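Local atomic coordinates of putative acyl-[acyl-carrier-protein] desaturase DesA2 (Mycobacterium tuberculosis, PDB entry 1ZA0), a protein that may introduce double bonds into acyl chains carried by acyl carrier protein, as a diiron-type desaturase of mycobacterial fatty acid biosynthesis. Residues G101-T104 against A105-L109; N21-R24 against H25-E29; Y158-C161 against G162-C166; D183-A186 against R187-R191. All coordinates share one frame; numbering follows the deposited sequence.

Contact 1. Residues G101-T104 against A105-L109; sequences GRWT and AEEHL. With MN (manganese (II) ion), chain B.
E107 reaches back along its helix to W103, one turn earlier, and on to the metal. Its CB sits near the carbonyl oxygens of W103 and T104. CG lies over one face of the indole, offset toward the rim. It is 3.7 Å from the centroid of the six-membered ring of W103, 20° off the ring normal, a CH-pi contact. The chain bends at CG (chi2 -64°), which turns the carboxylate along the indole, with the two planes 20° apart. OE2 of E107 binds the manganese ion at 2.1 Å. OE1 takes a weak hydrogen bond from a water that also binds the metal, and pairs with K76. The indole NE1 is held by E159, another metal ligand.

R102 and E106 form a second i to i+4 pair, a salt bridge. NE of R102 donates to OE2 of E106 at 2.9 Å, OE2 lying in the guanidinium plane and met on its anti side, somewhat out of the carboxylate plane. A water accepts from NH2 of R102 and donates to the same OE2. H25 also bonds OE2, while E29 pairs with R102 NH2. OE1 of E106 bonds NE2 of H192, whose ND1 binds the metal, so E106 is second-shell. E107, E159, E189 and H192 bind the single manganese seen here; E107 and E189 probably bridge two irons in the native enzyme, as in other ferritin-like acyl-ACP desaturases.

Contact 2. Residues N21-R24 against H25-E29; sequences NMTR and HLDTE
The backbone N of H25 and the carbonyl oxygen of N21 lie over the same face of the R24 guanidinium, the oxygen toward the rim. The edges carry the hydrogen bonds. NH2 of R24 meets OD1 of N21 at 3.0 Å, in the guanidinium plane and nearly straight. N198 also bonds OD1, and ND2 of N21 bonds the carbonyl oxygen of V17. Two waters lie in the same plane. One links NH2 of R24 to ND1 of H25, 2.8 Å from the water, and lies at the edge of the imidazole. The other links NH1 of R24 to OG1 of T28. The R24 chain is extended to CD, then turns (chi3 43°) to reach them. NE2 of H25 bonds OE2 of E106, and W99 meets the imidazole edge-to-face.

This is the C-terminal end of helix 9-27, where T28 is the first residue to leave helical backbone angles. The carbonyl oxygen of R24 accepts twice from T28. OG1 donates at 2.7 Å from above the carbonyl plane, and the backbone N donates at 3.1 Å from the opposite face. OG1 of T28 lies back over the last turn, between its own backbone N and carbonyl carbon (chi1 58°). R191 bonds the same hydroxyl.

On another side of the helix, CE of M22 packs against CD1 of L26 at 3.8 Å, at a slant. M22 also touches W95 and W99 of helix 95-121.

Contact 3. Residues Y158-C161 against G162-C166; sequences YERC and GAVFC. With MN (manganese (II) ion), chain B.
V164 sets a methyl group back toward R160, one turn earlier, while Y158, E159 and R160 start out away from 162-166. CG2 of V164 is 3.4 Å from the carbonyl oxygen of R160, and CG of R160 still comes within 4.4 Å of the same CG2. The methyl is placed there because CG1 takes the position anti to the backbone N (chi1 172°). The R160 oxygen also accepts a hydrogen bond from the backbone N of V164 at 3.0 Å. CB of A163 and CB of F165 likewise rest on the carbonyl oxygens of E159 and C161, as in a regular alpha-helix.

E159 and R160 part company. E159 bends at CG (chi2 -75°) to the metal, and both carboxylate oxygens bind the manganese ion, OE1 at 2.3 Å and OE2 at 2.4 Å. This bidentate grip fixes the rotation of the group. W103 also donates to OE2. R160 instead runs out in an extended chain to a salt bridge with E193.

Helix 148-172 is packed on several sides here. F165 and C166 meet helix 63-77. A163 lies against E189, and C166 against I185 and A186, of helix 176-206. C161 faces L250 and L253 of helix 247-260.

Contact 4. Residues D183-A186 against R187-R191; sequences DRIA and RDEVR. With MN (manganese (II) ion), chain B; EDO (1,2-ethanediol), chain C.
I185 and E189 form the close-packed side of this helix. Their side chains run alongside each other and point the same way, with CG2 of I185 4.1 Å from CG of E189. That CG also lies 3.1 Å from the carbonyl oxygen of I185, which takes the backbone N of E189 as donor. A bend at CG (chi2 -72°) swings the carboxylate of E189 to the metal. OE2 binds the manganese ion at 2.1 Å. OE1 accepts from the metal-bound water and pairs with K76.

The outer side is more open. R187 is exposed; its chain, extended from CG to NE, crosses D183, and NE makes a salt bridge to OD2 of D183 at 2.9 Å. The oxygen lies in the guanidinium plane, but NE comes from above the carboxylate, and the two planes stand 66° apart. D188 lies between these sides. A water links its OD1 to O of R184, and O2 of 1,2-ethanediol, probably from the crystallisation liquor, donates a hydrogen bond to OD1 of D188 at 2.7 Å. OD2 bonds H110 and W32.

I185, A186, E189 and V190 of helix 176-206 touch helix 148-172; I185 and E189 also meet helix 95-121, and R191 reaches the end of helix 9-27.

In the fold
The four contacts follow one another along the chain in the order 2, 1, 3, 4. Contacts 1, 3 and 4 each lie within one helix, 95-121, 148-172 and 176-206 of the four-helix bundle. They share the manganese ion and its water, with H192 as the fourth protein ligand. Contacts 3 and 4 are closest, with centres 9 Å apart. Contact 2, at the C-terminal end of helix 9-27 and just beyond it, supplies no ligand. It touches contact 1 through R102-E29 and E106-H25, and contact 4 through R191, but stays about 9 Å from contact 3 at the nearest atoms. Helix 9-27 thus reaches, through H25, the second-shell residue E106 of a site that, by similarity, holds two irons.

Contact 1. Residues G101-T104 against A105-L109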
loop_
_atom_site.group_PDB
_atom_site.type_symbol
_atom_site.label_atom_id
_atom_site.label_comp_id
_atom_site.label_asym_id
_atom_site.label_seq_id
_atom_site.Cartn_x
_atom_site.Cartn_y
_atom_site.Cartn_z
ATOM N N GLY A 101 0.352 11.528 -11.450
ATOM C CA GLY A 101 0.848 10.728 -12.557
ATOM C C GLY A 101 2.020 9.876 -12.077
ATOM O O GLY A 101 2.052 8.665 -12.359
ATOM N N ARG A 102 2.943 10.502 -11.349
ATOM C CA ARG A 102 4.064 9.799 -10.736
ATOM C C ARG A 102 3.626 8.729 -9.704
ATOM O O ARG A 102 4.097 7.589 -9.763
ATOM C CB ARG A 102 5.087 10.753 -10.142
ATOM C CG ARG A 102 6.284 10.027 -9.452
ATOM C CD ARG A 102 7.141 9.226 -10.378
ATOM N NE ARG A 102 8.344 8.826 -9.689
ATOM C CZ ARG A 102 9.545 9.345 -9.934
ATOM N NH1 ARG A 102 9.677 10.213 -10.907
ATOM N NH2 ARG A 102 10.596 8.987 -9.207
ATOM N N TRP A 103 2.734 9.090 -8.809
ATOM C CA TRP A 103 2.222 8.196 -7.780
ATOM C C TRP A 103 1.551 7.009 -8.455
ATOM O O TRP A 103 1.832 5.866 -8.120
ATOM C CB TRP A 103 1.247 8.909 -6.826
ATOM C CG TRP A 103 0.565 7.977 -5.842
ATOM C CD1 TRP A 103 1.109 7.540 -4.702
ATOM C CD2 TRP A 103 -0.747 7.405 -5.903
ATOM N NE1 TRP A 103 0.255 6.675 -4.064
ATOM C CE2 TRP A 103 -0.897 6.586 -4.786
ATOM C CE3 TRP A 103 -1.800 7.459 -6.828
ATOM C CZ2 TRP A 103 -2.047 5.841 -4.544
ATOM C CZ3 TRP A 103 -2.926 6.703 -6.609
ATOM C CH2 TRP A 103 -3.062 5.935 -5.452
ATOM N N THR A 104 0.656 7.299 -9.412
ATOM C CA THR A 104 0.008 6.241 -10.197
ATOM C C THR A 104 0.983 5.235 -10.848
ATOM O O THR A 104 0.760 4.048 -10.804
ATOM C CB THR A 104 -0.909 6.889 -11.263
ATOM O OG1 THR A 104 -1.903 7.637 -10.539
ATOM C CG2 THR A 104 -1.740 5.835 -12.008
ATOM N N ALA A 105 2.009 5.724 -11.481
ATOM C CA ALA A 105 2.985 4.880 -12.129
ATOM C C ALA A 105 3.722 3.999 -11.121
ATOM O O ALA A 105 4.122 2.871 -11.452
ATOM C CB ALA A 105 4.032 5.760 -12.865
ATOM N N GLU A 106 4.013 4.547 -9.915
ATOM C CA GLU A 106 4.657 3.741 -8.858
ATOM C C GLU A 106 3.760 2.610 -8.350
ATOM O O GLU A 106 4.231 1.480 -8.227
ATOM C CB GLU A 106 5.168 4.594 -7.728
ATOM C CG GLU A 106 6.302 5.501 -8.166
ATOM C CD GLU A 106 6.883 6.392 -7.012
ATOM O OE1 GLU A 106 6.509 6.258 -5.810
ATOM O OE2 GLU A 106 7.793 7.164 -7.334
ATOM N N GLU A 107 2.496 2.913 -8.113
ATOM C CA GLU A 107 1.536 1.936 -7.725
ATOM C C GLU A 107 1.438 0.809 -8.808
ATOM O O GLU A 107 1.337 -0.420 -8.499
ATOM C CB GLU A 107 0.157 2.567 -7.511
ATOM C CG GLU A 107 0.016 3.532 -6.335
ATOM C CD GLU A 107 0.243 2.842 -4.990
ATOM O OE1 GLU A 107 -0.385 1.844 -4.696
ATOM O OE2 GLU A 107 1.102 3.259 -4.270
ATOM N N HIS A 108 1.367 1.230 -10.037
ATOM C CA HIS A 108 1.259 0.299 -11.131
ATOM C C HIS A 108 2.464 -0.641 -11.175
ATOM O O HIS A 108 2.332 -1.801 -11.450
ATOM C CB HIS A 108 1.248 1.026 -12.459
ATOM C CG HIS A 108 0.904 0.131 -13.597
ATOM N ND1 HIS A 108 1.022 0.525 -14.908
ATOM C CD2 HIS A 108 0.437 -1.145 -13.628
ATOM C CE1 HIS A 108 0.602 -0.451 -15.699
ATOM N NE2 HIS A 108 0.245 -1.477 -14.948
ATOM N N LEU A 109 3.641 -0.062 -11.028
ATOM C CA LEU A 109 4.901 -0.764 -10.978
ATOM C C LEU A 109 4.907 -1.894 -9.934
ATOM O O LEU A 109 5.344 -3.007 -10.244
ATOM C CB LEU A 109 6.066 0.202 -10.772
ATOM C CG LEU A 109 7.441 -0.531 -10.869
ATOM C CD1 LEU A 109 7.915 -0.637 -12.331
ATOM C CD2 LEU A 109 8.453 0.162 -10.041
HETATM MN MN MN B . 1.475 3.540 -2.180
HETATM O O HOH W 1 10.457 7.474 -6.466
HETATM O O HOH W 2 -0.265 2.342 -1.688
#

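Contact 2. Residues N21-R24 against H25-E29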
loop_
_atom_site.group_PDB
_atom_site.type_symbol
_atom_site.label_atom_id
_atom_site.label_comp_id
_atom_site.label_asym_id
_atom_site.label_seq_id
_atom_site.Cartn_x
_atom_site.Cartn_y
_atom_site.Cartn_z
ATOM N N ASN A 21 7.445 19.004 -2.405
ATOM C CA ASN A 21 7.449 17.556 -2.205
ATOM C C ASN A 21 7.783 16.800 -3.512
ATOM O O ASN A 21 8.483 15.830 -3.476
ATOM C CB ASN A 21 6.121 17.132 -1.677
ATOM C CG ASN A 21 6.029 17.339 -0.151
ATOM O OD1 ASN A 21 6.315 16.415 0.611
ATOM N ND2 ASN A 21 5.668 18.569 0.288
ATOM N N MET A 22 7.290 17.273 -4.642
ATOM C CA MET A 22 7.653 16.662 -5.945
ATOM C C MET A 22 9.109 16.805 -6.148
ATOM O O MET A 22 9.817 15.894 -6.513
ATOM C CB MET A 22 6.974 17.402 -7.082
ATOM C CG MET A 22 5.922 16.722 -7.809
ATOM S SD MET A 22 6.055 14.900 -8.121
ATOM C CE MET A 22 6.914 14.694 -9.681
ATOM N N THR A 23 9.613 18.009 -5.855
ATOM C CA THR A 23 11.021 18.273 -5.959
ATOM C C THR A 23 11.853 17.380 -5.058
ATOM O O THR A 23 12.855 16.813 -5.451
ATOM C CB THR A 23 11.273 19.852 -5.662
ATOM O OG1 THR A 23 10.551 20.615 -6.631
ATOM C CG2 THR A 23 12.650 20.207 -5.947
ATOM N N ARG A 24 11.465 17.265 -3.803
ATOM C CA ARG A 24 12.100 16.295 -2.935
ATOM C C ARG A 24 12.033 14.851 -3.482
ATOM O O ARG A 24 13.026 14.116 -3.489
ATOM C CB ARG A 24 11.427 16.332 -1.569
ATOM C CG ARG A 24 12.085 15.459 -0.548
ATOM C CD ARG A 24 11.334 15.345 0.751
ATOM N NE ARG A 24 9.912 15.176 0.544
ATOM C CZ ARG A 24 9.316 14.076 0.088
ATOM N NH1 ARG A 24 10.053 13.017 -0.173
ATOM N NH2 ARG A 24 7.985 14.021 -0.054
ATOM N N HIS A 25 10.853 14.455 -3.904
ATOM C CA HIS A 25 10.626 13.032 -4.299
ATOM C C HIS A 25 11.543 12.696 -5.490
ATOM O O HIS A 25 12.389 11.818 -5.415
ATOM C CB HIS A 25 9.142 12.846 -4.560
ATOM C CG HIS A 25 8.724 11.425 -4.824
ATOM N ND1 HIS A 25 7.989 10.677 -3.914
ATOM C CD2 HIS A 25 8.920 10.629 -5.903
ATOM C CE1 HIS A 25 7.726 9.490 -4.441
ATOM N NE2 HIS A 25 8.288 9.425 -5.639
ATOM N N LEU A 26 11.512 13.529 -6.512
ATOM C CA LEU A 26 12.469 13.404 -7.651
ATOM C C LEU A 26 13.949 13.430 -7.328
ATOM O O LEU A 26 14.726 12.605 -7.858
ATOM C CB LEU A 26 12.148 14.431 -8.722
ATOM C CG LEU A 26 10.784 14.315 -9.404
ATOM C CD1 LEU A 26 10.552 15.452 -10.366
ATOM C CD2 LEU A 26 10.655 13.039 -10.158
ATOM N N ASP A 27 14.390 14.341 -6.445
ATOM C CA ASP A 27 15.837 14.487 -6.160
ATOM C C ASP A 27 16.373 13.359 -5.299
ATOM O O ASP A 27 17.556 13.111 -5.268
ATOM C CB ASP A 27 16.161 15.828 -5.437
ATOM C CG ASP A 27 15.898 17.107 -6.320
ATOM O OD1 ASP A 27 15.606 17.051 -7.554
ATOM O OD2 ASP A 27 15.922 18.255 -5.799
ATOM N N THR A 28 15.502 12.691 -4.567
ATOM C CA THR A 28 15.879 11.526 -3.754
ATOM C C THR A 28 15.405 10.173 -4.349
ATOM O O THR A 28 15.513 9.152 -3.703
ATOM C CB THR A 28 15.376 11.673 -2.313
ATOM O OG1 THR A 28 13.943 11.831 -2.276
ATOM C CG2 THR A 28 16.015 13.022 -1.639
ATOM N N GLU A 29 14.891 10.193 -5.571
ATOM C CA GLU A 29 14.426 8.965 -6.229
ATOM C C GLU A 29 15.584 7.956 -6.383
ATOM O O GLU A 29 16.770 8.328 -6.524
ATOM C CB GLU A 29 13.822 9.289 -7.579
ATOM C CG GLU A 29 14.815 9.670 -8.655
ATOM C CD GLU A 29 14.139 10.218 -9.895
ATOM O OE1 GLU A 29 12.881 10.397 -9.929
ATOM O OE2 GLU A 29 14.878 10.503 -10.868
HETATM O O HOH W 3 7.683 11.437 -1.287
HETATM O O HOH W 4 12.639 12.183 0.352
#

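Contact 3. Residues Y158-C161 against G162-C166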
loop_
_atom_site.group_PDB
_atom_site.type_symbol
_atom_site.label_atom_id
_atom_site.label_comp_id
_atom_site.label_asym_id
_atom_site.label_seq_id
_atom_site.Cartn_x
_atom_site.Cartn_y
_atom_site.Cartn_z
ATOM N N TYR A 158 -3.967 5.481 4.467
ATOM C CA TYR A 158 -3.997 4.311 3.628
ATOM C C TYR A 158 -2.561 3.958 3.164
ATOM O O TYR A 158 -2.164 2.799 3.237
ATOM C CB TYR A 158 -4.941 4.541 2.421
ATOM C CG TYR A 158 -5.001 3.360 1.451
ATOM C CD1 TYR A 158 -5.816 2.274 1.734
ATOM C CD2 TYR A 158 -4.230 3.323 0.300
ATOM C CE1 TYR A 158 -5.895 1.172 0.877
ATOM C CE2 TYR A 158 -4.302 2.211 -0.576
ATOM C CZ TYR A 158 -5.126 1.135 -0.259
ATOM O OH TYR A 158 -5.247 0.017 -1.080
ATOM N N GLU A 159 -1.774 4.955 2.780
ATOM C CA GLU A 159 -0.373 4.751 2.525
ATOM C C GLU A 159 0.410 4.320 3.745
ATOM O O GLU A 159 1.313 3.510 3.630
ATOM C CB GLU A 159 0.279 5.962 1.860
ATOM C CG GLU A 159 -0.302 6.246 0.495
ATOM C CD GLU A 159 0.236 5.208 -0.520
ATOM O OE1 GLU A 159 0.976 4.255 -0.078
ATOM O OE2 GLU A 159 0.008 5.347 -1.712
ATOM N N ARG A 160 0.049 4.801 4.927
ATOM C CA ARG A 160 0.746 4.338 6.109
ATOM C C ARG A 160 0.415 2.850 6.372
ATOM O O ARG A 160 1.276 2.114 6.729
ATOM C CB ARG A 160 0.367 5.169 7.335
ATOM C CG ARG A 160 1.206 4.796 8.596
ATOM C CD ARG A 160 1.025 5.780 9.749
ATOM N NE ARG A 160 2.030 5.632 10.789
ATOM C CZ ARG A 160 3.086 6.397 11.005
ATOM N NH1 ARG A 160 3.375 7.426 10.236
ATOM N NH2 ARG A 160 3.880 6.088 12.021
ATOM N N CYS A 161 -0.843 2.463 6.194
ATOM C CA CYS A 161 -1.227 1.049 6.232
ATOM C C CYS A 161 -0.368 0.215 5.263
ATOM O O CYS A 161 0.156 -0.821 5.665
ATOM C CB CYS A 161 -2.697 0.829 5.887
ATOM S SG CYS A 161 -3.827 1.586 7.053
ATOM N N GLY A 162 -0.255 0.666 4.015
ATOM C CA GLY A 162 0.632 0.071 3.013
ATOM C C GLY A 162 2.049 -0.090 3.501
ATOM O O GLY A 162 2.668 -1.139 3.281
ATOM N N ALA A 163 2.589 0.955 4.127
ATOM C CA ALA A 163 3.973 0.967 4.561
ATOM C C ALA A 163 4.222 -0.034 5.711
ATOM O O ALA A 163 5.204 -0.768 5.630
ATOM C CB ALA A 163 4.397 2.357 4.954
ATOM N N VAL A 164 3.311 -0.096 6.684
ATOM C CA VAL A 164 3.376 -1.034 7.797
ATOM C C VAL A 164 3.200 -2.515 7.324
ATOM O O VAL A 164 4.010 -3.391 7.630
ATOM C CB VAL A 164 2.333 -0.673 8.837
ATOM C CG1 VAL A 164 2.230 -1.724 9.925
ATOM C CG2 VAL A 164 2.692 0.737 9.476
ATOM N N PHE A 165 2.163 -2.744 6.527
ATOM C CA PHE A 165 1.939 -4.035 5.873
ATOM C C PHE A 165 3.169 -4.548 5.156
ATOM O O PHE A 165 3.595 -5.665 5.431
ATOM C CB PHE A 165 0.711 -3.913 4.943
ATOM C CG PHE A 165 0.206 -5.204 4.356
ATOM C CD1 PHE A 165 -1.021 -5.724 4.740
ATOM C CD2 PHE A 165 0.936 -5.862 3.339
ATOM C CE1 PHE A 165 -1.538 -6.914 4.155
ATOM C CE2 PHE A 165 0.433 -7.004 2.728
ATOM C CZ PHE A 165 -0.815 -7.555 3.175
ATOM N N CYS A 166 3.784 -3.738 4.267
ATOM C CA CYS A 166 4.855 -4.219 3.447
ATOM C C CYS A 166 6.174 -4.338 4.233
ATOM O O CYS A 166 6.995 -5.237 3.959
ATOM C CB CYS A 166 5.061 -3.328 2.219
ATOM S SG CYS A 166 3.693 -3.401 1.062
HETATM MN MN MN B . 1.475 3.540 -2.180
HETATM O O HOH W 2 -0.265 2.342 -1.688
#

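Contact 4. Residues D183-A186 against R187-R191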
loop_
_atom_site.group_PDB
_atom_site.type_symbol
_atom_site.label_atom_id
_atom_site.label_comp_id
_atom_site.label_asym_id
_atom_site.label_seq_id
_atom_site.Cartn_x
_atom_site.Cartn_y
_atom_site.Cartn_z
ATOM N N ASP A 183 10.552 -5.222 -0.023
ATOM C CA ASP A 183 11.283 -4.111 0.581
ATOM C C ASP A 183 11.285 -2.860 -0.346
ATOM O O ASP A 183 11.161 -1.748 0.160
ATOM C CB ASP A 183 12.699 -4.581 0.834
ATOM C CG ASP A 183 13.603 -3.501 1.287
ATOM O OD1 ASP A 183 13.550 -3.164 2.497
ATOM O OD2 ASP A 183 14.404 -2.988 0.509
ATOM N N ARG A 184 11.461 -3.026 -1.664
ATOM C CA ARG A 184 11.356 -1.874 -2.598
ATOM C C ARG A 184 9.987 -1.216 -2.492
ATOM O O ARG A 184 9.892 0.021 -2.421
ATOM C CB ARG A 184 11.667 -2.232 -4.068
ATOM C CG ARG A 184 13.128 -2.426 -4.429
ATOM C CD ARG A 184 14.060 -1.162 -4.408
ATOM N NE ARG A 184 15.333 -1.476 -5.078
ATOM C CZ ARG A 184 16.172 -0.617 -5.678
ATOM N NH1 ARG A 184 17.277 -1.095 -6.248
ATOM N NH2 ARG A 184 15.937 0.691 -5.710
ATOM N N ILE A 185 8.935 -2.026 -2.521
ATOM C CA ILE A 185 7.558 -1.549 -2.394
ATOM C C ILE A 185 7.340 -0.792 -1.073
ATOM O O ILE A 185 6.749 0.350 -1.061
ATOM C CB ILE A 185 6.558 -2.701 -2.504
ATOM C CG1 ILE A 185 6.582 -3.308 -3.914
ATOM C CG2 ILE A 185 5.134 -2.232 -2.169
ATOM C CD1 ILE A 185 5.564 -4.488 -4.078
ATOM N N ALA A 186 7.843 -1.382 0.027
ATOM C CA ALA A 186 7.708 -0.760 1.352
ATOM C C ALA A 186 8.328 0.645 1.367
ATOM O O ALA A 186 7.721 1.557 1.952
ATOM C CB ALA A 186 8.335 -1.577 2.400
ATOM N N ARG A 187 9.508 0.782 0.786
ATOM C CA ARG A 187 10.210 2.065 0.691
ATOM C C ARG A 187 9.464 3.117 -0.142
ATOM O O ARG A 187 9.474 4.331 0.192
ATOM C CB ARG A 187 11.604 1.876 0.155
ATOM C CG ARG A 187 12.500 1.130 1.087
ATOM C CD ARG A 187 13.895 0.843 0.536
ATOM N NE ARG A 187 14.534 -0.226 1.326
ATOM C CZ ARG A 187 15.052 -0.057 2.542
ATOM N NH1 ARG A 187 15.117 1.176 3.105
ATOM N NH2 ARG A 187 15.564 -1.105 3.181
ATOM N N ASP A 188 8.797 2.675 -1.194
ATOM C CA ASP A 188 7.920 3.542 -1.964
ATOM C C ASP A 188 6.738 3.946 -1.121
ATOM O O ASP A 188 6.383 5.116 -1.128
ATOM C CB ASP A 188 7.427 2.891 -3.264
ATOM C CG ASP A 188 8.482 2.797 -4.325
ATOM O OD1 ASP A 188 9.519 3.533 -4.335
ATOM O OD2 ASP A 188 8.341 1.980 -5.266
ATOM N N GLU A 189 6.145 3.030 -0.354
ATOM C CA GLU A 189 5.004 3.356 0.434
ATOM C C GLU A 189 5.328 4.406 1.545
ATOM O O GLU A 189 4.475 5.255 1.841
ATOM C CB GLU A 189 4.373 2.124 1.106
ATOM C CG GLU A 189 4.015 0.980 0.168
ATOM C CD GLU A 189 2.825 1.259 -0.732
ATOM O OE1 GLU A 189 1.812 0.478 -0.632
ATOM O OE2 GLU A 189 2.915 2.184 -1.579
ATOM N N VAL A 190 6.533 4.337 2.113
ATOM C CA VAL A 190 6.995 5.344 3.066
ATOM C C VAL A 190 7.000 6.751 2.417
ATOM O O VAL A 190 6.562 7.762 3.020
ATOM C CB VAL A 190 8.349 4.939 3.681
ATOM C CG1 VAL A 190 9.042 6.128 4.410
ATOM C CG2 VAL A 190 8.174 3.706 4.617
ATOM N N ARG A 191 7.509 6.776 1.216
ATOM C CA ARG A 191 7.555 7.972 0.402
ATOM C C ARG A 191 6.184 8.502 0.015
ATOM O O ARG A 191 5.951 9.728 0.051
ATOM C CB ARG A 191 8.452 7.745 -0.804
ATOM C CG ARG A 191 9.882 7.653 -0.435
ATOM C CD ARG A 191 10.765 7.057 -1.536
ATOM N NE ARG A 191 10.712 7.726 -2.835
ATOM C CZ ARG A 191 11.431 8.813 -3.159
ATOM N NH1 ARG A 191 12.156 9.439 -2.250
ATOM N NH2 ARG A 191 11.378 9.328 -4.381
HETATM MN MN MN B . 1.475 3.540 -2.180
HETATM C C1 EDO C . 9.781 3.052 -8.488
HETATM O O1 EDO C . 10.939 2.915 -9.259
HETATM C C2 EDO C . 9.974 4.132 -7.445
HETATM O O2 EDO C . 11.053 3.865 -6.571
HETATM O O HOH W 5 11.832 2.002 -3.574
HETATM O O HOH W 2 -0.265 2.342 -1.688
#